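Local coordinates for tail spike protein gp49 (Pseudomonas phage LKA1, PDB 4RU4), which forms the trimeric tailspike of the phage and, as an O-specific polysaccharide lyase, probably degrades the surface polysaccharide of its Pseudomonas host during entry, at residues N141-P153 / L187-V201. Residues are numbered along the deposited sequence; the frame is centred on the assembly and turned at random.
Sequences NLVAGDVFIIYNP and LYAAYDGATVAIYKV
The antiparallel pairing of F148–Y151 with A197–K200 is part of the Ig-like domain that juts from the tailspike's pectin lyase-like β-helix, illustrating how two strands join through backbone hydrogen bonds and pack through side chains on both faces. Hydrogen-bonded pairs I149–Y199 and Y151–A197 alternate with non-hydrogen-bonded F148–K200 and I150–I198. Beyond them V201 N reaches V147 O at 2.9 Å, nearly straight at 176°, while one water joins V147 N to V201 O.

On the face that carries F148, I150, I198 and K200, I150 is the hub. Its chi1 of -59° places I150 CG2 anti to the backbone N and over the centre of the Y191 ring, a CH-pi contact 3.9 Å from the centroid. I150 CG2 also meets V196 CG1 at 3.8 Å, while the L187 side chain crosses that of I150 at about a right angle, L187 CD2 touching I150 CD1 (4.0 Å). Y191 OH bonds to E169, which ties the ring to strand 168-177. On the reverse face, I149 CD1 touches V201 CG2 at 3.8 Å.

Fully extended, K200 runs along the I150 face toward the loop, slides past L142 in the opposite direction (L142 CD2 to K200 CD 3.9 Å), and brings K200 NZ to N141 O at 2.9 Å. K200 NZ also makes a long salt bridge of 3.6 Å with D146 OD2, backed by a shared water. V143 N meets D146 OD2 from above the carboxylate plane, within the type II turn V143–D146. The ammonium thus joins the N141 carbonyl and the D146 carboxylate to strand 197-201, and its charge would be expected to favour an ionised D146.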
# COMPACT_ATOMS: atom_id res chain seq x y z
N ASN B 141 20.69 7.18 -34.34
CA ASN B 141 20.01 8.46 -34.26
C ASN B 141 19.23 8.58 -32.94
O ASN B 141 17.99 8.54 -32.93
CB ASN B 141 19.08 8.68 -35.46
CG ASN B 141 18.45 10.06 -35.47
OD1 ASN B 141 19.07 11.02 -35.02
ND2 ASN B 141 17.20 10.16 -35.91
N LEU B 142 19.98 8.72 -31.85
CA LEU B 142 19.42 8.76 -30.49
C LEU B 142 20.06 9.88 -29.67
O LEU B 142 21.25 10.15 -29.82
CB LEU B 142 19.68 7.42 -29.79
CG LEU B 142 18.97 6.20 -30.37
CD1 LEU B 142 19.48 4.93 -29.71
CD2 LEU B 142 17.45 6.34 -30.15
N VAL B 143 19.26 10.53 -28.82
CA VAL B 143 19.77 11.45 -27.79
C VAL B 143 19.14 11.10 -26.44
O VAL B 143 18.19 10.30 -26.37
CB VAL B 143 19.47 12.95 -28.11
CG1 VAL B 143 20.20 13.40 -29.36
CG2 VAL B 143 17.96 13.21 -28.23
N ALA B 144 19.68 11.70 -25.37
CA ALA B 144 19.18 11.44 -24.02
C ALA B 144 17.67 11.65 -23.96
O ALA B 144 17.15 12.61 -24.53
CB ALA B 144 19.89 12.35 -23.03
N GLY B 145 16.97 10.73 -23.31
CA GLY B 145 15.53 10.83 -23.16
C GLY B 145 14.79 10.04 -24.25
O GLY B 145 13.60 9.78 -24.13
N ASP B 146 15.50 9.65 -25.31
CA ASP B 146 14.85 8.90 -26.39
C ASP B 146 14.49 7.50 -25.90
O ASP B 146 15.08 7.00 -24.94
CB ASP B 146 15.72 8.80 -27.65
CG ASP B 146 15.71 10.07 -28.51
OD1 ASP B 146 14.93 11.01 -28.25
OD2 ASP B 146 16.49 10.12 -29.48
N VAL B 147 13.54 6.85 -26.57
CA VAL B 147 13.10 5.50 -26.19
C VAL B 147 13.24 4.55 -27.36
O VAL B 147 12.89 4.88 -28.50
CB VAL B 147 11.63 5.52 -25.69
CG1 VAL B 147 11.09 4.10 -25.44
CG2 VAL B 147 11.55 6.37 -24.43
N PHE B 148 13.80 3.38 -27.09
CA PHE B 148 13.88 2.36 -28.12
C PHE B 148 13.47 1.00 -27.59
O PHE B 148 13.47 0.78 -26.37
CB PHE B 148 15.26 2.32 -28.80
CG PHE B 148 16.42 1.94 -27.88
CD1 PHE B 148 16.78 0.61 -27.72
CD2 PHE B 148 17.19 2.92 -27.25
CE1 PHE B 148 17.85 0.26 -26.94
CE2 PHE B 148 18.26 2.58 -26.45
CZ PHE B 148 18.60 1.24 -26.29
N ILE B 149 13.12 0.11 -28.51
CA ILE B 149 12.74 -1.25 -28.19
C ILE B 149 13.76 -2.21 -28.78
O ILE B 149 14.08 -2.16 -29.97
CB ILE B 149 11.38 -1.60 -28.85
CG1 ILE B 149 10.26 -0.77 -28.24
CG2 ILE B 149 11.08 -3.11 -28.66
CD1 ILE B 149 8.95 -0.82 -29.05
N ILE B 150 14.30 -3.08 -27.92
CA ILE B 150 15.04 -4.24 -28.39
C ILE B 150 14.00 -5.33 -28.63
O ILE B 150 13.19 -5.60 -27.73
CB ILE B 150 16.02 -4.70 -27.31
CG1 ILE B 150 16.99 -3.55 -26.97
CG2 ILE B 150 16.72 -6.01 -27.72
CD1 ILE B 150 17.93 -3.84 -25.79
N TYR B 151 14.01 -5.95 -29.81
CA TYR B 151 12.99 -6.94 -30.16
C TYR B 151 13.59 -8.20 -30.74
O TYR B 151 14.41 -8.14 -31.66
CB TYR B 151 12.02 -6.35 -31.17
CG TYR B 151 11.03 -7.33 -31.78
CD1 TYR B 151 10.09 -7.98 -30.99
CD2 TYR B 151 11.01 -7.55 -33.16
CE1 TYR B 151 9.18 -8.87 -31.54
CE2 TYR B 151 10.09 -8.44 -33.73
CZ TYR B 151 9.18 -9.08 -32.92
OH TYR B 151 8.28 -9.95 -33.45
N ASN B 152 13.17 -9.35 -30.22
CA ASN B 152 13.57 -10.64 -30.76
C ASN B 152 12.41 -11.25 -31.55
O ASN B 152 11.42 -11.66 -30.97
CB ASN B 152 13.99 -11.56 -29.62
CG ASN B 152 14.58 -12.88 -30.13
OD1 ASN B 152 14.30 -13.29 -31.25
ND2 ASN B 152 15.40 -13.53 -29.31
N PRO B 153 12.53 -11.31 -32.89
CA PRO B 153 11.41 -11.83 -33.69
C PRO B 153 11.22 -13.34 -33.52
O PRO B 153 10.24 -13.85 -34.06
CB PRO B 153 11.83 -11.55 -35.15
CG PRO B 153 13.08 -10.72 -35.08
CD PRO B 153 13.69 -10.94 -33.72
N LEU B 187 18.84 -3.60 -17.93
CA LEU B 187 18.09 -4.56 -18.74
C LEU B 187 17.52 -5.70 -17.90
O LEU B 187 18.22 -6.24 -17.04
CB LEU B 187 18.99 -5.15 -19.83
CG LEU B 187 19.46 -4.23 -20.98
CD1 LEU B 187 20.37 -5.03 -21.89
CD2 LEU B 187 18.29 -3.61 -21.81
N TYR B 188 16.26 -6.07 -18.16
CA TYR B 188 15.64 -7.23 -17.52
C TYR B 188 16.23 -8.54 -18.05
O TYR B 188 16.23 -9.54 -17.35
CB TYR B 188 14.15 -7.26 -17.79
CG TYR B 188 13.35 -6.33 -16.90
CD1 TYR B 188 13.14 -5.01 -17.26
CD2 TYR B 188 12.82 -6.79 -15.69
CE1 TYR B 188 12.41 -4.15 -16.46
CE2 TYR B 188 12.05 -5.94 -14.88
CZ TYR B 188 11.88 -4.61 -15.28
OH TYR B 188 11.17 -3.74 -14.49
N ALA B 189 16.73 -8.54 -19.29
CA ALA B 189 17.17 -9.78 -19.93
C ALA B 189 18.42 -9.59 -20.77
O ALA B 189 18.80 -8.46 -21.11
CB ALA B 189 16.02 -10.40 -20.81
N ALA B 190 19.02 -10.72 -21.12
CA ALA B 190 20.21 -10.76 -21.95
C ALA B 190 19.75 -10.96 -23.39
O ALA B 190 18.71 -11.59 -23.62
CB ALA B 190 21.10 -11.95 -21.52
N TYR B 191 20.52 -10.44 -24.35
CA TYR B 191 20.21 -10.58 -25.78
C TYR B 191 21.47 -10.94 -26.57
O TYR B 191 22.53 -10.34 -26.37
CB TYR B 191 19.62 -9.29 -26.34
CG TYR B 191 18.38 -8.90 -25.57
CD1 TYR B 191 17.18 -9.57 -25.79
CD2 TYR B 191 18.44 -7.94 -24.57
CE1 TYR B 191 16.05 -9.26 -25.06
CE2 TYR B 191 17.32 -7.63 -23.81
CZ TYR B 191 16.12 -8.29 -24.05
OH TYR B 191 15.00 -7.99 -23.29
N ASP B 192 21.31 -11.92 -27.46
CA ASP B 192 22.29 -12.28 -28.49
C ASP B 192 22.13 -11.25 -29.60
O ASP B 192 21.04 -11.12 -30.17
CB ASP B 192 21.96 -13.68 -29.02
CG ASP B 192 22.95 -14.18 -30.08
OD1 ASP B 192 23.67 -13.37 -30.71
OD2 ASP B 192 23.00 -15.42 -30.29
N GLY B 193 23.21 -10.51 -29.88
CA GLY B 193 23.14 -9.40 -30.81
C GLY B 193 22.65 -9.85 -32.18
O GLY B 193 22.04 -9.07 -32.92
N ALA B 194 22.92 -11.11 -32.51
CA ALA B 194 22.56 -11.63 -33.82
C ALA B 194 21.08 -11.98 -33.92
O ALA B 194 20.61 -12.34 -35.00
CB ALA B 194 23.41 -12.86 -34.16
N THR B 195 20.36 -11.90 -32.82
CA THR B 195 18.96 -12.31 -32.83
C THR B 195 17.93 -11.18 -32.61
O THR B 195 16.72 -11.45 -32.61
CB THR B 195 18.70 -13.34 -31.76
OG1 THR B 195 18.91 -12.72 -30.48
CG2 THR B 195 19.66 -14.49 -31.90
N VAL B 196 18.39 -9.95 -32.41
CA VAL B 196 17.44 -8.87 -32.11
C VAL B 196 17.48 -7.76 -33.16
O VAL B 196 18.52 -7.52 -33.79
CB VAL B 196 17.66 -8.27 -30.68
CG1 VAL B 196 17.14 -9.24 -29.59
CG2 VAL B 196 19.14 -7.96 -30.42
N ALA B 197 16.33 -7.11 -33.36
CA ALA B 197 16.23 -5.92 -34.18
C ALA B 197 15.84 -4.79 -33.23
O ALA B 197 15.03 -4.99 -32.33
CB ALA B 197 15.15 -6.09 -35.24
N ILE B 198 16.42 -3.61 -33.45
CA ILE B 198 16.26 -2.47 -32.55
C ILE B 198 15.47 -1.38 -33.29
O ILE B 198 15.68 -1.15 -34.48
CB ILE B 198 17.64 -1.89 -32.10
CG1 ILE B 198 18.67 -3.01 -31.88
CG2 ILE B 198 17.50 -0.99 -30.83
CD1 ILE B 198 18.21 -4.13 -30.85
N TYR B 199 14.56 -0.72 -32.57
CA TYR B 199 13.65 0.25 -33.15
C TYR B 199 13.50 1.42 -32.22
O TYR B 199 13.23 1.23 -31.03
CB TYR B 199 12.26 -0.37 -33.29
CG TYR B 199 12.21 -1.52 -34.25
CD1 TYR B 199 12.08 -1.30 -35.62
CD2 TYR B 199 12.31 -2.84 -33.81
CE1 TYR B 199 12.04 -2.34 -36.52
CE2 TYR B 199 12.27 -3.90 -34.70
CZ TYR B 199 12.14 -3.64 -36.06
OH TYR B 199 12.09 -4.68 -36.95
N LYS B 200 13.61 2.62 -32.78
CA LYS B 200 13.34 3.84 -32.06
C LYS B 200 11.83 4.05 -32.01
O LYS B 200 11.13 3.82 -33.01
CB LYS B 200 13.96 5.04 -32.80
CG LYS B 200 13.90 6.35 -32.01
CD LYS B 200 14.71 7.43 -32.74
CE LYS B 200 14.58 8.80 -32.09
NZ LYS B 200 15.38 9.83 -32.85
N VAL B 201 11.32 4.50 -30.87
CA VAL B 201 9.90 4.79 -30.81
C VAL B 201 9.70 6.27 -31.09
O VAL B 201 10.11 7.12 -30.31
CB VAL B 201 9.28 4.39 -29.46
CG1 VAL B 201 7.79 4.68 -29.47
CG2 VAL B 201 9.54 2.92 -29.20
O HOH W 1 16.28 11.92 -31.32
O HOH W 2 12.26 8.29 -28.79